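Local coordinates for protein AlkZ (Streptomyces sahachiroi, PDB 5UUJ) that belongs to the AlkZ-like DNA glycosylase family, whose helix-turn-helix kinship is consistent with repeated winged-helix folds, at residues 221-226 with 260-265; 5-10 with 253-258; 126-131 with 172-177. One frame throughout, in Å; residues are numbered along the deposited sequence.

Overall arrangement
Contacts 1 and 2 are neighbours, with centres 10 Å apart, and both use the 252-257/260-265 hairpin. Contact 1 joins the chain between helices 204-219 and 224-232 to strand 260-265, and contact 2 lays the N-terminal strand and helix start against strand 252-257. Contact 3 lies on the opposite side of the chain's centre from contact 2, its nearest atoms about 21 Å from contact 1 and about 30 Å from contact 2. It packs helix 117-130 on the turn leading into strand 176-177. Contacts 1 and 2 are partly buried and rest on backbone hydrogen bonds, contact 2 adding a carboxylate, waters and an indole face. Contact 3 is buried, and the side chains that meet in it are apolar.

Contact 1: 221-226 with 260-265; sequences PATIET and RKAFVL
With chi1 at 66°, T223 sets its methyl CG2 anti to its own carbonyl carbon and beside its backbone N, where it meets K261 O at 3.4 Å. The comparable turn in F263 (CG beside the backbone N, chi1 -65°) lays the ring obliquely next to A222 O, and its atom CE2 lies 4.2 Å from I224 CG1. Between these two contacts the backbones form a single antiparallel bridge, the hydrogen-bonded pair of A222 and F263. F263 N gives to A222 O at 2.8 Å with a nearly straight N-H...O angle of 170°, although the donor stands above the carbonyl plane; A222 N returns a bond to F263 O at 3.0 Å.

P221, preceded by a cis peptide bond, adds a CA-H...O contact of 3.2 Å from its CA to F263 O. Its CB is 3.8 Å from A262 CB, and its ring runs side by side with V264. The order helix 204-219, this short segment, helices 224-232 and 238-248, then the hairpin 252-265, is consistent with a winged helix, the single bridge standing where the first strand of that fold would pair with the last. Helix 204-219 meets A222 through Y215 and L216, and I224 reaches helix 238-248. Two reciprocal backbone bonds therefore fix the register, while small apolar groups let the chains approach closely just before helix 224-232, where T223 occupies the N-cap position.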
ATOM      1  N   PRO A 221       1.693 -17.028   2.435  1.00 16.11           N
ATOM      2  CA  PRO A 221       2.939 -17.330   1.722  1.00 16.01           C
ATOM      3  C   PRO A 221       2.932 -16.683   0.340  1.00 15.32           C
ATOM      4  O   PRO A 221       1.852 -16.402  -0.178  1.00 15.17           O
ATOM      5  CB  PRO A 221       2.935 -18.862   1.616  1.00 16.93           C
ATOM      6  CG  PRO A 221       1.886 -19.334   2.587  1.00 17.58           C
ATOM      7  CD  PRO A 221       0.878 -18.235   2.647  1.00 17.01           C
ATOM      8  N   ALA A 222       4.105 -16.444  -0.239  1.00 15.13           N
ATOM      9  CA  ALA A 222       4.181 -15.795  -1.542  1.00 14.92           C
ATOM     10  C   ALA A 222       5.457 -16.167  -2.279  1.00 14.97           C
ATOM     11  O   ALA A 222       6.438 -16.597  -1.671  1.00 15.43           O
ATOM     12  CB  ALA A 222       4.088 -14.287  -1.381  1.00 13.94           C
ATOM     13  N   THR A 223       5.431 -16.000  -3.597  1.00 14.92           N
ATOM     14  CA  THR A 223       6.601 -16.239  -4.430  1.00 18.13           C
ATOM     15  C   THR A 223       7.424 -14.966  -4.559  1.00 17.81           C
ATOM     16  O   THR A 223       6.973 -13.877  -4.190  1.00 14.30           O
ATOM     17  CB  THR A 223       6.213 -16.713  -5.841  1.00 17.45           C
ATOM     18  OG1 THR A 223       5.536 -15.652  -6.529  1.00 17.71           O
ATOM     19  CG2 THR A 223       5.313 -17.940  -5.776  1.00 19.66           C
ATOM     20  N   ILE A 224       8.629 -15.111  -5.093  1.00 15.52           N
ATOM     21  CA  ILE A 224       9.484 -13.971  -5.382  1.00 15.53           C
ATOM     22  C   ILE A 224       8.814 -13.050  -6.395  1.00 21.45           C
ATOM     23  O   ILE A 224       8.864 -11.829  -6.258  1.00 19.27           O
ATOM     24  CB  ILE A 224      10.856 -14.430  -5.912  1.00 16.39           C
ATOM     25  CG1 ILE A 224      11.638 -15.094  -4.778  1.00 16.99           C
ATOM     26  CG2 ILE A 224      11.650 -13.251  -6.497  1.00 16.46           C
ATOM     27  CD1 ILE A 224      12.938 -15.730  -5.206  1.00 19.41           C
ATOM     28  N   GLU A 225       8.186 -13.643  -7.407  1.00 23.74           N
ATOM     29  CA  GLU A 225       7.517 -12.876  -8.454  1.00 24.98           C
ATOM     30  C   GLU A 225       6.395 -12.019  -7.879  1.00 22.80           C
ATOM     31  O   GLU A 225       6.249 -10.846  -8.226  1.00 20.23           O
ATOM     32  CB  GLU A 225       6.957 -13.812  -9.529  1.00 26.19           C
ATOM     33  CG  GLU A 225       6.189 -13.098 -10.633  1.00 32.74           C
ATOM     34  CD  GLU A 225       5.774 -14.026 -11.760  1.00 39.50           C
ATOM     35  OE1 GLU A 225       6.013 -15.248 -11.653  1.00 43.28           O
ATOM     36  OE2 GLU A 225       5.207 -13.530 -12.759  1.00 45.04           O
ATOM     37  N   THR A 226       5.605 -12.623  -7.002  1.00 14.90           N
ATOM     38  CA  THR A 226       4.483 -11.942  -6.371  1.00 19.51           C
ATOM     39  C   THR A 226       4.973 -10.782  -5.511  1.00 17.91           C
ATOM     40  O   THR A 226       4.362  -9.713  -5.491  1.00 12.90           O
ATOM     41  CB  THR A 226       3.662 -12.921  -5.517  1.00 18.29           C
ATOM     42  OG1 THR A 226       3.064 -13.904  -6.372  1.00 17.50           O
ATOM     43  CG2 THR A 226       2.572 -12.200  -4.738  1.00 21.47           C
ATOM     44  N   ARG A 260       1.071 -24.570  -5.553  1.00 23.47           N
ATOM     45  CA  ARG A 260       1.949 -23.411  -5.667  1.00 21.64           C
ATOM     46  C   ARG A 260       3.024 -23.414  -4.584  1.00 21.17           C
ATOM     47  O   ARG A 260       2.724 -23.293  -3.395  1.00 21.30           O
ATOM     48  CB  ARG A 260       1.141 -22.111  -5.588  1.00 20.52           C
ATOM     49  CG  ARG A 260       1.976 -20.855  -5.835  1.00 24.26           C
ATOM     50  CD  ARG A 260       1.210 -19.580  -5.501  1.00 24.53           C
ATOM     51  NE  ARG A 260       0.092 -19.350  -6.411  1.00 26.03           N
ATOM     52  CZ  ARG A 260      -0.711 -18.291  -6.359  1.00 21.93           C
ATOM     53  NH1 ARG A 260      -0.523 -17.353  -5.439  1.00 25.36           N
ATOM     54  NH2 ARG A 260      -1.703 -18.168  -7.228  1.00 23.62           N
ATOM     55  N   LYS A 261       4.277 -23.544  -5.006  1.00 24.20           N
ATOM     56  CA  LYS A 261       5.401 -23.425  -4.091  1.00 23.95           C
ATOM     57  C   LYS A 261       5.616 -21.956  -3.759  1.00 26.92           C
ATOM     58  O   LYS A 261       5.811 -21.133  -4.652  1.00 26.63           O
ATOM     59  CB  LYS A 261       6.667 -24.031  -4.696  1.00 25.22           C
ATOM     60  CG  LYS A 261       6.534 -25.497  -5.079  1.00 34.22           C
ATOM     61  CD  LYS A 261       6.237 -26.376  -3.866  1.00 38.45           C
ATOM     62  CE  LYS A 261       6.214 -27.856  -4.234  1.00 36.44           C
ATOM     63  NZ  LYS A 261       7.520 -28.320  -4.781  1.00 42.86           N
ATOM     64  N   ALA A 262       5.561 -21.636  -2.471  1.00 18.66           N
ATOM     65  CA  ALA A 262       5.696 -20.262  -2.006  1.00 17.73           C
ATOM     66  C   ALA A 262       6.466 -20.219  -0.693  1.00 17.75           C
ATOM     67  O   ALA A 262       6.651 -21.245  -0.042  1.00 20.05           O
ATOM     68  CB  ALA A 262       4.328 -19.626  -1.839  1.00 16.99           C
ATOM     69  N   PHE A 263       6.909 -19.025  -0.312  1.00 23.31           N
ATOM     70  CA  PHE A 263       7.673 -18.838   0.918  1.00 22.66           C
ATOM     71  C   PHE A 263       6.822 -18.224   2.025  1.00 19.02           C
ATOM     72  O   PHE A 263       6.107 -17.248   1.802  1.00 17.36           O
ATOM     73  CB  PHE A 263       8.892 -17.943   0.667  1.00 19.15           C
ATOM     74  CG  PHE A 263       9.907 -18.538  -0.269  1.00 24.27           C
ATOM     75  CD1 PHE A 263      10.650 -19.648   0.105  1.00 24.62           C
ATOM     76  CD2 PHE A 263      10.133 -17.974  -1.513  1.00 21.01           C
ATOM     77  CE1 PHE A 263      11.589 -20.191  -0.751  1.00 26.11           C
ATOM     78  CE2 PHE A 263      11.074 -18.513  -2.374  1.00 28.23           C
ATOM     79  CZ  PHE A 263      11.801 -19.622  -1.993  1.00 29.01           C
ATOM     80  N   VAL A 264       6.910 -18.802   3.217  1.00 20.34           N
ATOM     81  CA  VAL A 264       6.346 -18.193   4.417  1.00 20.30           C
ATOM     82  C   VAL A 264       7.473 -18.040   5.436  1.00 18.07           C
ATOM     83  O   VAL A 264       8.454 -18.780   5.387  1.00 18.98           O
ATOM     84  CB  VAL A 264       5.190 -19.038   5.009  1.00 19.91           C
ATOM     85  CG1 VAL A 264       5.713 -20.315   5.675  1.00 18.28           C
ATOM     86  CG2 VAL A 264       4.382 -18.214   5.999  1.00 24.66           C
ATOM     87  N   LEU A 265       7.355 -17.071   6.338  1.00 18.08           N
ATOM     88  CA  LEU A 265       8.316 -16.961   7.432  1.00 19.19           C
ATOM     89  C   LEU A 265       8.224 -18.205   8.305  1.00 20.08           C
ATOM     90  O   LEU A 265       7.130 -18.648   8.657  1.00 19.78           O
ATOM     91  CB  LEU A 265       8.071 -15.705   8.272  1.00 19.26           C
ATOM     92  CG  LEU A 265       8.310 -14.361   7.579  1.00 19.25           C
ATOM     93  CD1 LEU A 265       7.844 -13.219   8.465  1.00 19.06           C
ATOM     94  CD2 LEU A 265       9.778 -14.187   7.217  1.00 19.51           C
TER

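Contact 2: 5-10 with 253-258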
HETATM    1  N   MSE A   5       6.131 -28.117   4.068  1.00 32.01           N
HETATM    2  CA  MSE A   5       4.773 -28.313   4.564  1.00 30.76           C
HETATM    3  C   MSE A   5       3.737 -28.029   3.480  1.00 29.08           C
HETATM    4  O   MSE A   5       4.043 -27.415   2.457  1.00 28.56           O
HETATM    5  CB  MSE A   5       4.506 -27.409   5.771  1.00 29.81           C
HETATM    6  CG  MSE A   5       4.639 -25.925   5.466  1.00 28.15           C
HETATM    7 SE   MSE A   5       4.041 -24.757   6.918  1.00 46.00          SE
HETATM    8  CE  MSE A   5       2.100 -24.870   6.680  1.00 25.09           C
ATOM      9  N   LYS A   6       2.508 -28.477   3.721  1.00 34.63           N
ATOM     10  CA  LYS A   6       1.386 -28.178   2.841  1.00 31.03           C
ATOM     11  C   LYS A   6       0.378 -27.295   3.564  1.00 32.52           C
ATOM     12  O   LYS A   6       0.328 -27.268   4.796  1.00 27.94           O
ATOM     13  CB  LYS A   6       0.708 -29.464   2.360  1.00 33.09           C
ATOM     14  CG  LYS A   6       1.564 -30.308   1.426  1.00 34.70           C
ATOM     15  CD  LYS A   6       0.725 -31.348   0.700  1.00 39.03           C
ATOM     16  CE  LYS A   6       1.510 -32.032  -0.418  1.00 44.49           C
ATOM     17  NZ  LYS A   6       2.599 -32.909   0.101  1.00 44.23           N
ATOM     18  N   ALA A   7      -0.411 -26.564   2.788  1.00 24.08           N
ATOM     19  CA  ALA A   7      -1.503 -25.767   3.331  1.00 22.82           C
ATOM     20  C   ALA A   7      -2.534 -25.535   2.242  1.00 22.18           C
ATOM     21  O   ALA A   7      -2.204 -25.549   1.061  1.00 22.36           O
ATOM     22  CB  ALA A   7      -0.989 -24.445   3.874  1.00 21.82           C
ATOM     23  N   SER A   8      -3.785 -25.345   2.637  1.00 21.74           N
ATOM     24  CA  SER A   8      -4.832 -24.998   1.687  1.00 21.36           C
ATOM     25  C   SER A   8      -4.887 -23.485   1.532  1.00 20.09           C
ATOM     26  O   SER A   8      -4.345 -22.753   2.360  1.00 19.45           O
ATOM     27  CB  SER A   8      -6.185 -25.529   2.149  1.00 21.88           C
ATOM     28  OG  SER A   8      -6.630 -24.824   3.292  1.00 21.34           O
ATOM     29  N   TRP A   9      -5.546 -23.013   0.481  1.00 19.93           N
ATOM     30  CA  TRP A   9      -5.667 -21.579   0.265  1.00 18.97           C
ATOM     31  C   TRP A   9      -6.581 -20.955   1.309  1.00 18.44           C
ATOM     32  O   TRP A   9      -6.349 -19.830   1.747  1.00 17.60           O
ATOM     33  CB  TRP A   9      -6.179 -21.279  -1.144  1.00 19.33           C
ATOM     34  CG  TRP A   9      -5.080 -21.299  -2.158  1.00 19.70           C
ATOM     35  CD1 TRP A   9      -4.934 -22.176  -3.189  1.00 20.82           C
ATOM     36  CD2 TRP A   9      -3.956 -20.413  -2.219  1.00 19.22           C
ATOM     37  NE1 TRP A   9      -3.791 -21.887  -3.896  1.00 21.13           N
ATOM     38  CE2 TRP A   9      -3.173 -20.809  -3.321  1.00 20.18           C
ATOM     39  CE3 TRP A   9      -3.537 -19.323  -1.451  1.00 18.25           C
ATOM     40  CZ2 TRP A   9      -1.997 -20.153  -3.675  1.00 20.30           C
ATOM     41  CZ3 TRP A   9      -2.369 -18.674  -1.802  1.00 18.28           C
ATOM     42  CH2 TRP A   9      -1.613 -19.091  -2.906  1.00 19.34           C
ATOM     43  N   ARG A  10      -7.611 -21.684   1.718  1.00 19.13           N
ATOM     44  CA  ARG A  10      -8.535 -21.165   2.720  1.00 19.01           C
ATOM     45  C   ARG A  10      -7.873 -21.084   4.096  1.00 18.71           C
ATOM     46  O   ARG A  10      -8.253 -20.254   4.914  1.00 18.35           O
ATOM     47  CB  ARG A  10      -9.801 -22.016   2.770  1.00 20.21           C
ATOM     48  CG  ARG A  10     -10.748 -21.708   1.619  1.00 20.68           C
ATOM     49  CD  ARG A  10     -12.002 -22.555   1.644  1.00 22.15           C
ATOM     50  NE  ARG A  10     -12.878 -22.216   2.760  1.00 22.54           N
ATOM     51  CZ  ARG A  10     -14.117 -22.673   2.901  1.00 24.03           C
ATOM     52  NH1 ARG A  10     -14.639 -23.486   1.991  1.00 25.22           N
ATOM     53  NH2 ARG A  10     -14.843 -22.311   3.948  1.00 24.56           N
ATOM     54  N   THR A 253      10.340 -20.655   5.062  1.00 21.05           N
ATOM     55  CA  THR A 253       9.906 -22.034   4.887  1.00 21.60           C
ATOM     56  C   THR A 253       9.135 -22.130   3.581  1.00 20.71           C
ATOM     57  O   THR A 253       8.333 -21.249   3.264  1.00 19.52           O
ATOM     58  CB  THR A 253       9.019 -22.512   6.064  1.00 21.83           C
ATOM     59  OG1 THR A 253       9.811 -22.611   7.253  1.00 23.11           O
ATOM     60  CG2 THR A 253       8.391 -23.870   5.771  1.00 22.36           C
ATOM     61  N   GLU A 254       9.385 -23.188   2.820  1.00 27.08           N
ATOM     62  CA  GLU A 254       8.675 -23.397   1.565  1.00 29.86           C
ATOM     63  C   GLU A 254       7.351 -24.104   1.824  1.00 30.24           C
ATOM     64  O   GLU A 254       7.309 -25.137   2.497  1.00 35.04           O
ATOM     65  CB  GLU A 254       9.522 -24.202   0.579  1.00 31.81           C
ATOM     66  CG  GLU A 254       8.855 -24.369  -0.782  1.00 39.24           C
ATOM     67  CD  GLU A 254       9.741 -25.068  -1.794  1.00 42.85           C
ATOM     68  OE1 GLU A 254       9.958 -26.290  -1.654  1.00 40.55           O
ATOM     69  OE2 GLU A 254      10.218 -24.395  -2.734  1.00 47.78           O
ATOM     70  N   VAL A 255       6.279 -23.535   1.284  1.00 23.00           N
ATOM     71  CA  VAL A 255       4.933 -24.073   1.453  1.00 26.82           C
ATOM     72  C   VAL A 255       4.333 -24.464   0.106  1.00 25.07           C
ATOM     73  O   VAL A 255       4.351 -23.682  -0.844  1.00 22.30           O
ATOM     74  CB  VAL A 255       3.990 -23.050   2.134  1.00 26.53           C
ATOM     75  CG1 VAL A 255       2.682 -23.720   2.541  1.00 26.96           C
ATOM     76  CG2 VAL A 255       4.658 -22.417   3.342  1.00 30.28           C
ATOM     77  N   ASP A 256       3.805 -25.680   0.036  1.00 26.10           N
ATOM     78  CA  ASP A 256       3.045 -26.129  -1.119  1.00 25.56           C
ATOM     79  C   ASP A 256       1.574 -25.795  -0.897  1.00 25.51           C
ATOM     80  O   ASP A 256       0.863 -26.530  -0.214  1.00 24.63           O
ATOM     81  CB  ASP A 256       3.236 -27.634  -1.335  1.00 26.13           C
ATOM     82  CG  ASP A 256       2.609 -28.131  -2.625  1.00 28.52           C
ATOM     83  OD1 ASP A 256       1.796 -27.400  -3.231  1.00 29.93           O
ATOM     84  OD2 ASP A 256       2.930 -29.268  -3.033  1.00 38.41           O
ATOM     85  N   VAL A 257       1.126 -24.682  -1.470  1.00 19.89           N
ATOM     86  CA  VAL A 257      -0.259 -24.254  -1.314  1.00 19.34           C
ATOM     87  C   VAL A 257      -1.098 -24.729  -2.496  1.00 20.51           C
ATOM     88  O   VAL A 257      -1.277 -24.006  -3.476  1.00 23.20           O
ATOM     89  CB  VAL A 257      -0.373 -22.723  -1.183  1.00 19.65           C
ATOM     90  CG1 VAL A 257      -1.777 -22.340  -0.758  1.00 18.77           C
ATOM     91  CG2 VAL A 257       0.635 -22.194  -0.173  1.00 17.92           C
ATOM     92  N   GLU A 258      -1.610 -25.952  -2.386  1.00 22.07           N
ATOM     93  CA  GLU A 258      -2.414 -26.564  -3.440  1.00 25.31           C
ATOM     94  C   GLU A 258      -1.742 -26.438  -4.806  1.00 25.46           C
ATOM     95  O   GLU A 258      -2.369 -26.030  -5.782  1.00 28.43           O
ATOM     96  CB  GLU A 258      -3.814 -25.943  -3.473  1.00 25.45           C
ATOM     97  CG  GLU A 258      -4.656 -26.286  -2.246  1.00 31.42           C
ATOM     98  CD  GLU A 258      -6.068 -25.731  -2.314  1.00 27.96           C
ATOM     99  OE1 GLU A 258      -6.758 -25.967  -3.327  1.00 35.06           O
ATOM    100  OE2 GLU A 258      -6.489 -25.059  -1.351  1.00 21.48           O
TER
HETATM  101  O   HOH W   1      -3.093 -23.320  -6.123  1.00 32.08           O
HETATM  102  O   HOH W   2      -8.617 -24.116   0.001  1.00 21.29           O
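E258 OE2 is gripped twice: by W9 N at 2.9 Å, with an N-H...O angle of 170°, and by a water (water 2) that donates to it at 2.7 Å. The amide comes from the anti side, somewhat out of the carboxylate plane, and the same water accepts from R10 N. Strand 6-7 forms one edge of a mixed three-stranded sheet, joining in parallel the hairpin 252-257/260-265, which is consistent with the wing of a winged helix; the chain then turns into helix 9-19. S8 is the N-cap of that helix, its OG bonded to Q11 N, so the carboxylate supplements the cap at the first turn. The N-terminus of helix 9-19 would probably favour the negative charge of the E258 carboxylate.

The parallel pairing is short: it is firm where D256 N gives to M5 O at 3.0 Å, nearly along the carbonyl axis, and looser beyond, where A7 N to D256 O is 3.3 Å. K6 and D256 run side by side on one face of the sheet, while D256 OD1 bonds to G259 N in the hairpin turn. Selenomethionine M5 lies alongside V255 and also meets helix 269-274.

V257 places its CG1 methyl over the indole of W9, its chi1 of -169° putting that branch beside the carbonyl carbon. The CH-pi contact measures 3.3 Å from V257 CG1 to the centroid of the six-membered ring, only 16° off the normal: a tight fit over the face. The two side chains cross at about a right angle; V12 packs on V257 and R260 on W9. At the ring's edge, in its plane, a second water (water 1) accepts from W9 NE1 at 2.7 Å and donates to E258 O at 2.8 Å.

Contact 3: 126-131 with 172-177; sequences EVAGIL and RGVLCH
This is a buried apolar contact between the last turn of helix 117-130 and the turn that links helix 162-172 to strand 176-177, an outer strand of the antiparallel sheet 136-137/186-188/176-177, which is consistent with the winged-helix character of the family. The closest meeting is A128 CB with V174 CG1, at 3.8 Å. V174 follows directly on G173, whose positive phi of 81° belongs to the Schellman motif ending helix 162-172, and its side chain points at helix 117-130.

One turn of helix separates the other two contributors, V127 and L131, joined by the backbone bond from L131 N to V127 O. A chi1 of 164° turns V127 CG1 away from its own amide nitrogen, 4.2 Å from L175 CD2 and 3.9 Å from V174 O. L131 brings CD1 to within 4.0 Å of L175 CB, and its branch runs obliquely to that of L175. The two leucines thus meet through a terminal methyl on one side and a CB on the other.

L169 of helix 162-172 touches V127, V174 and L175, and L145 of helix 138-146 also reaches V127, extending the apolar cluster. A salt bridge from R172 NH1 to D121 OD1 ties the end of helix 162-172 to an earlier part of helix 117-130. Between the segments the grip comes from methyl and methylene contacts near van der Waals distance, which implies that shape and burial, rather than directed bonds, hold this helix end against the turn.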
ATOM      1  N   GLU A 126      19.174  19.687  -3.965  1.00 22.12           N
ATOM      2  CA  GLU A 126      18.656  21.034  -3.778  1.00 23.90           C
ATOM      3  C   GLU A 126      17.310  21.026  -3.056  1.00 22.43           C
ATOM      4  O   GLU A 126      17.049  21.884  -2.214  1.00 23.36           O
ATOM      5  CB  GLU A 126      18.531  21.743  -5.126  1.00 24.08           C
ATOM      6  CG  GLU A 126      18.603  23.253  -5.028  1.00 31.35           C
ATOM      7  CD  GLU A 126      19.946  23.747  -4.515  1.00 29.72           C
ATOM      8  OE1 GLU A 126      20.012  24.906  -4.057  1.00 36.24           O
ATOM      9  OE2 GLU A 126      20.934  22.983  -4.571  1.00 32.12           O
ATOM     10  N   VAL A 127      16.461  20.056  -3.381  1.00 20.86           N
ATOM     11  CA  VAL A 127      15.160  19.939  -2.729  1.00 20.14           C
ATOM     12  C   VAL A 127      15.357  19.646  -1.242  1.00 20.10           C
ATOM     13  O   VAL A 127      14.652  20.194  -0.398  1.00 20.45           O
ATOM     14  CB  VAL A 127      14.291  18.841  -3.389  1.00 18.78           C
ATOM     15  CG1 VAL A 127      13.119  18.431  -2.493  1.00 18.10           C
ATOM     16  CG2 VAL A 127      13.779  19.326  -4.736  1.00 19.27           C
ATOM     17  N   ALA A 128      16.329  18.796  -0.930  1.00 19.92           N
ATOM     18  CA  ALA A 128      16.615  18.444   0.455  1.00 20.26           C
ATOM     19  C   ALA A 128      16.971  19.687   1.267  1.00 21.98           C
ATOM     20  O   ALA A 128      16.563  19.823   2.420  1.00 22.39           O
ATOM     21  CB  ALA A 128      17.742  17.423   0.525  1.00 20.28           C
ATOM     22  N   GLY A 129      17.728  20.595   0.656  1.00 23.21           N
ATOM     23  CA  GLY A 129      18.138  21.819   1.323  1.00 25.22           C
ATOM     24  C   GLY A 129      17.001  22.813   1.475  1.00 25.48           C
ATOM     25  O   GLY A 129      16.855  23.455   2.516  1.00 26.63           O
ATOM     26  N   ILE A 130      16.189  22.935   0.432  1.00 24.62           N
ATOM     27  CA  ILE A 130      15.073  23.870   0.435  1.00 25.05           C
ATOM     28  C   ILE A 130      14.019  23.474   1.468  1.00 24.19           C
ATOM     29  O   ILE A 130      13.461  24.333   2.150  1.00 25.14           O
ATOM     30  CB  ILE A 130      14.432  23.956  -0.969  1.00 24.58           C
ATOM     31  CG1 ILE A 130      15.403  24.627  -1.944  1.00 25.98           C
ATOM     32  CG2 ILE A 130      13.123  24.745  -0.941  1.00 25.04           C
ATOM     33  CD1 ILE A 130      15.078  24.383  -3.404  1.00 25.54           C
ATOM     34  N   LEU A 131      13.761  22.175   1.595  1.00 22.58           N
ATOM     35  CA  LEU A 131      12.663  21.693   2.431  1.00 21.80           C
ATOM     36  C   LEU A 131      13.071  21.383   3.874  1.00 22.31           C
ATOM     37  O   LEU A 131      12.231  20.999   4.686  1.00 21.93           O
ATOM     38  CB  LEU A 131      12.044  20.443   1.805  1.00 20.15           C
ATOM     39  CG  LEU A 131      11.354  20.621   0.451  1.00 19.83           C
ATOM     40  CD1 LEU A 131      10.714  19.312   0.029  1.00 18.51           C
ATOM     41  CD2 LEU A 131      10.315  21.736   0.486  1.00 20.72           C
ATOM     42  N   ARG A 172      14.327   8.563  -2.385  1.00 16.77           N
ATOM     43  CA  ARG A 172      15.617   8.869  -1.770  1.00 15.20           C
ATOM     44  C   ARG A 172      15.436   9.507  -0.392  1.00 15.40           C
ATOM     45  O   ARG A 172      16.405   9.707   0.337  1.00 16.61           O
ATOM     46  CB  ARG A 172      16.444   9.778  -2.678  1.00 15.48           C
ATOM     47  CG  ARG A 172      17.283   8.998  -3.677  1.00 20.26           C
ATOM     48  CD  ARG A 172      17.698   9.839  -4.867  1.00 17.64           C
ATOM     49  NE  ARG A 172      18.664   9.135  -5.703  1.00 16.26           N
ATOM     50  CZ  ARG A 172      19.329   9.689  -6.711  1.00 18.88           C
ATOM     51  NH1 ARG A 172      19.141  10.965  -7.026  1.00 21.68           N
ATOM     52  NH2 ARG A 172      20.191   8.962  -7.406  1.00 16.08           N
ATOM     53  N   GLY A 173      14.190   9.818  -0.043  1.00 16.33           N
ATOM     54  CA  GLY A 173      13.861  10.306   1.284  1.00 16.25           C
ATOM     55  C   GLY A 173      14.112  11.783   1.518  1.00 17.04           C
ATOM     56  O   GLY A 173      14.314  12.193   2.659  1.00 17.33           O
ATOM     57  N   VAL A 174      14.090  12.586   0.456  1.00 19.10           N
ATOM     58  CA  VAL A 174      14.317  14.024   0.589  1.00 18.25           C
ATOM     59  C   VAL A 174      13.018  14.820   0.506  1.00 17.98           C
ATOM     60  O   VAL A 174      13.035  16.043   0.625  1.00 18.71           O
ATOM     61  CB  VAL A 174      15.303  14.556  -0.482  1.00 20.48           C
ATOM     62  CG1 VAL A 174      16.654  13.870  -0.345  1.00 19.90           C
ATOM     63  CG2 VAL A 174      14.751  14.377  -1.891  1.00 19.15           C
ATOM     64  N   LEU A 175      11.892  14.140   0.304  1.00 19.65           N
ATOM     65  CA  LEU A 175      10.604  14.821   0.355  1.00 19.79           C
ATOM     66  C   LEU A 175       9.468  13.889   0.740  1.00 18.94           C
ATOM     67  O   LEU A 175       9.509  12.683   0.496  1.00 16.76           O
ATOM     68  CB  LEU A 175      10.286  15.510  -0.987  1.00 22.44           C
ATOM     69  CG  LEU A 175       9.886  14.752  -2.261  1.00 22.37           C
ATOM     70  CD1 LEU A 175       8.456  14.247  -2.248  1.00 26.23           C
ATOM     71  CD2 LEU A 175      10.061  15.679  -3.451  1.00 26.24           C
ATOM     72  N   CYS A 176       8.459  14.481   1.367  1.00 16.29           N
ATOM     73  CA  CYS A 176       7.228  13.797   1.722  1.00 20.89           C
ATOM     74  C   CYS A 176       6.174  14.873   1.909  1.00 19.82           C
ATOM     75  O   CYS A 176       6.489  16.056   1.825  1.00 17.46           O
ATOM     76  CB  CYS A 176       7.396  12.965   2.994  1.00 20.78           C
ATOM     77  SG  CYS A 176       7.833  13.942   4.459  1.00 17.73           S
ATOM     78  N   HIS A 177       4.932  14.479   2.163  1.00 20.76           N
ATOM     79  CA  HIS A 177       3.886  15.455   2.438  1.00 17.08           C
ATOM     80  C   HIS A 177       4.134  16.160   3.765  1.00 19.40           C
ATOM     81  O   HIS A 177       4.533  15.536   4.747  1.00 18.49           O
ATOM     82  CB  HIS A 177       2.508  14.795   2.479  1.00 17.95           C
ATOM     83  CG  HIS A 177       1.918  14.522   1.130  1.00 23.39           C
ATOM     84  ND1 HIS A 177       0.571  14.622   0.879  1.00 27.91           N
ATOM     85  CD2 HIS A 177       2.495  14.146  -0.035  1.00 22.92           C
ATOM     86  CE1 HIS A 177       0.334  14.322  -0.386  1.00 23.70           C
ATOM     87  NE2 HIS A 177       1.488  14.028  -0.963  1.00 20.86           N
TER